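Local coordinates for lipoprotein YgdI/YgdR-like SH3-like domain-containing protein (Shewanella oneidensis, PDB 2RB6) that is of unknown function but is probably a membrane-attached lipoprotein of the bacterial cell envelope, with a small SH3-like beta domain, at residues M29-D34 with E39-Q44. Numbering follows the deposited sequence.
Sequences MYLYYD and EVMIKQ
Glu-39 lies alongside Tyr-33, its CB above the rim of one face of the phenol ring, and its extended chain carries OE2 to 4.1 Å from Leu-31 CD1. The next residue, Val-40, forms backbone hydrogen bonds with Tyr-32 in both directions, with Val-40 N to Tyr-32 O at 2.8 Å. On the opposite face of the sheet from Glu-39, Val-40 CG1 presses on the Tyr-32 ring in a CH-pi contact, 3.4 Å from the centroid and offset toward CZ. Tyr-32 CG sits between its own N and carbonyl carbon (chi1 76°), which leans the ring toward strand 39-43 and turns one face to Val-40 CG1; beyond this pair the ring reaches Met-7 and Ile-15. A serine in place of Tyr-32 would probably leave Val-40 CG1 without its aromatic cover and open a gap against Ile-15. Strands 29-33 and 39-43 form an antiparallel hairpin, with strand 39-43 at the edge of a three-stranded sheet within an SH3-like fold; Val-40 and Ile-42 share the face that looks toward strand 4-9. Met-41, a selenomethionine, points to the other face, where its CG packs 3.7 Å from Leu-31 CD2 and its side chain crosses that of selenomethionine Met-29 at about a right angle, the two selenium atoms side by side. Ile-42 O accepts a nearly straight hydrogen bond from Tyr-30 N (2.8 Å, 172°), while Ile-42 CG2 rests 3.5 Å from Tyr-30 CB. Lys-43 bends at its last two torsions, bringing NZ to 3.8 Å from Met-29 CE. Gln-44 runs beside Tyr-30, with NE2 at the ring edge, 3.5 Å from CE2 of Tyr-30, and the amide turned 66° from the ring plane.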
loop_
_atom_site.group_PDB
_atom_site.type_symbol
_atom_site.label_atom_id
_atom_site.label_comp_id
_atom_site.label_asym_id
_atom_site.label_seq_id
_atom_site.Cartn_x
_atom_site.Cartn_y
_atom_site.Cartn_z
HETATM N N MSE A 29 -8.953 7.632 0.950
HETATM C CA MSE A 29 -8.751 6.195 0.801
HETATM C C MSE A 29 -7.518 5.869 -0.040
HETATM O O MSE A 29 -7.291 6.486 -1.078
HETATM C CB MSE A 29 -9.973 5.570 0.117
HETATM C CG MSE A 29 -11.249 5.605 0.919
HETATM SE SE MSE A 29 -11.291 4.205 2.239
HETATM C CE MSE A 29 -12.965 4.657 3.096
ATOM N N TYR A 30 -6.726 4.898 0.408
ATOM C CA TYR A 30 -5.550 4.471 -0.352
ATOM C C TYR A 30 -5.932 3.226 -1.147
ATOM O O TYR A 30 -6.371 2.227 -0.577
ATOM C CB TYR A 30 -4.377 4.126 0.576
ATOM C CG TYR A 30 -3.348 5.228 0.752
ATOM C CD1 TYR A 30 -2.485 5.581 -0.290
ATOM C CD2 TYR A 30 -3.243 5.923 1.957
ATOM C CE1 TYR A 30 -1.542 6.595 -0.132
ATOM C CE2 TYR A 30 -2.307 6.939 2.126
ATOM C CZ TYR A 30 -1.463 7.271 1.079
ATOM O OH TYR A 30 -0.543 8.280 1.250
ATOM N N LEU A 31 -5.783 3.298 -2.464
ATOM C CA LEU A 31 -6.086 2.163 -3.326
ATOM C C LEU A 31 -4.778 1.440 -3.617
ATOM O O LEU A 31 -3.736 2.070 -3.840
ATOM C CB LEU A 31 -6.723 2.622 -4.643
ATOM C CG LEU A 31 -8.239 2.862 -4.749
ATOM C CD1 LEU A 31 -8.976 1.530 -4.880
ATOM C CD2 LEU A 31 -8.738 3.644 -3.538
ATOM N N TYR A 32 -4.843 0.115 -3.615
ATOM C CA TYR A 32 -3.671 -0.694 -3.860
ATOM C C TYR A 32 -4.132 -2.060 -4.374
ATOM O O TYR A 32 -5.318 -2.372 -4.308
ATOM C CB TYR A 32 -2.872 -0.814 -2.556
ATOM C CG TYR A 32 -3.430 -1.774 -1.521
ATOM C CD1 TYR A 32 -3.075 -3.116 -1.541
ATOM C CD2 TYR A 32 -4.272 -1.331 -0.491
ATOM C CE1 TYR A 32 -3.526 -4.002 -0.566
ATOM C CE2 TYR A 32 -4.736 -2.209 0.504
ATOM C CZ TYR A 32 -4.350 -3.547 0.452
ATOM O OH TYR A 32 -4.755 -4.440 1.416
ATOM N N TYR A 33 -3.208 -2.857 -4.907
ATOM C CA TYR A 33 -3.555 -4.184 -5.420
ATOM C C TYR A 33 -3.046 -5.297 -4.526
ATOM O O TYR A 33 -1.901 -5.281 -4.091
ATOM C CB TYR A 33 -3.011 -4.385 -6.841
ATOM C CG TYR A 33 -3.690 -3.520 -7.861
ATOM C CD1 TYR A 33 -3.392 -2.159 -7.954
ATOM C CD2 TYR A 33 -4.668 -4.044 -8.704
ATOM C CE1 TYR A 33 -4.054 -1.336 -8.857
ATOM C CE2 TYR A 33 -5.337 -3.231 -9.609
ATOM C CZ TYR A 33 -5.025 -1.874 -9.680
ATOM O OH TYR A 33 -5.696 -1.052 -10.564
ATOM N N ASP A 34 -3.912 -6.269 -4.267
ATOM C CA ASP A 34 -3.562 -7.393 -3.415
ATOM C C ASP A 34 -2.934 -8.545 -4.201
ATOM O O ASP A 34 -3.053 -8.631 -5.428
ATOM C CB ASP A 34 -4.804 -7.897 -2.677
ATOM C CG ASP A 34 -5.694 -8.767 -3.550
ATOM O OD1 ASP A 34 -6.029 -8.345 -4.677
ATOM O OD2 ASP A 34 -6.067 -9.875 -3.105
ATOM N N GLU A 39 -8.093 -4.692 -6.818
ATOM C CA GLU A 39 -7.746 -3.597 -5.938
ATOM C C GLU A 39 -8.475 -3.724 -4.611
ATOM O O GLU A 39 -9.458 -4.459 -4.491
ATOM C CB GLU A 39 -8.096 -2.271 -6.611
ATOM C CG GLU A 39 -9.546 -2.174 -7.031
ATOM C CD GLU A 39 -9.780 -1.079 -8.047
ATOM O OE1 GLU A 39 -10.945 -0.899 -8.453
ATOM O OE2 GLU A 39 -8.805 -0.401 -8.447
ATOM N N VAL A 40 -7.974 -3.011 -3.614
ATOM C CA VAL A 40 -8.572 -3.019 -2.294
ATOM C C VAL A 40 -8.361 -1.648 -1.662
ATOM O O VAL A 40 -7.491 -0.879 -2.085
ATOM C CB VAL A 40 -7.989 -4.179 -1.416
ATOM C CG1 VAL A 40 -6.534 -4.419 -1.763
ATOM C CG2 VAL A 40 -8.155 -3.867 0.064
HETATM N N MSE A 41 -9.172 -1.343 -0.660
HETATM C CA MSE A 41 -9.115 -0.051 0.000
HETATM C C MSE A 41 -8.698 -0.093 1.456
HETATM O O MSE A 41 -8.941 -1.071 2.159
HETATM C CB MSE A 41 -10.485 0.610 -0.091
HETATM C CG MSE A 41 -10.513 1.940 -0.809
HETATM SE SE MSE A 41 -12.345 2.535 -1.025
HETATM C CE MSE A 41 -12.581 1.945 -2.860
ATOM N N ILE A 42 -8.084 0.997 1.897
ATOM C CA ILE A 42 -7.636 1.151 3.273
ATOM C C ILE A 42 -7.691 2.655 3.549
ATOM O O ILE A 42 -7.294 3.459 2.705
ATOM C CB ILE A 42 -6.185 0.604 3.457
ATOM C CG1 ILE A 42 -5.732 0.748 4.913
ATOM C CG2 ILE A 42 -5.218 1.336 2.535
ATOM C CD1 ILE A 42 -6.393 -0.194 5.870
ATOM N N LYS A 43 -8.210 3.035 4.714
ATOM C CA LYS A 43 -8.322 4.447 5.080
ATOM C C LYS A 43 -6.948 5.093 5.262
ATOM O O LYS A 43 -6.040 4.488 5.825
ATOM C CB LYS A 43 -9.137 4.598 6.372
ATOM C CG LYS A 43 -10.529 3.970 6.335
ATOM C CD LYS A 43 -11.360 4.348 7.562
ATOM C CE LYS A 43 -11.597 5.855 7.634
ATOM N NZ LYS A 43 -12.333 6.371 6.444
ATOM N N GLN A 44 -6.812 6.331 4.796
ATOM C CA GLN A 44 -5.557 7.069 4.883
ATOM C C GLN A 44 -5.091 7.165 6.333
ATOM O O GLN A 44 -3.934 6.873 6.652
ATOM C CB GLN A 44 -5.760 8.470 4.304
ATOM C CG GLN A 44 -4.507 9.142 3.789
ATOM C CD GLN A 44 -3.594 9.603 4.902
ATOM O OE1 GLN A 44 -3.946 10.487 5.686
ATOM N NE2 GLN A 44 -2.413 9.000 4.983
#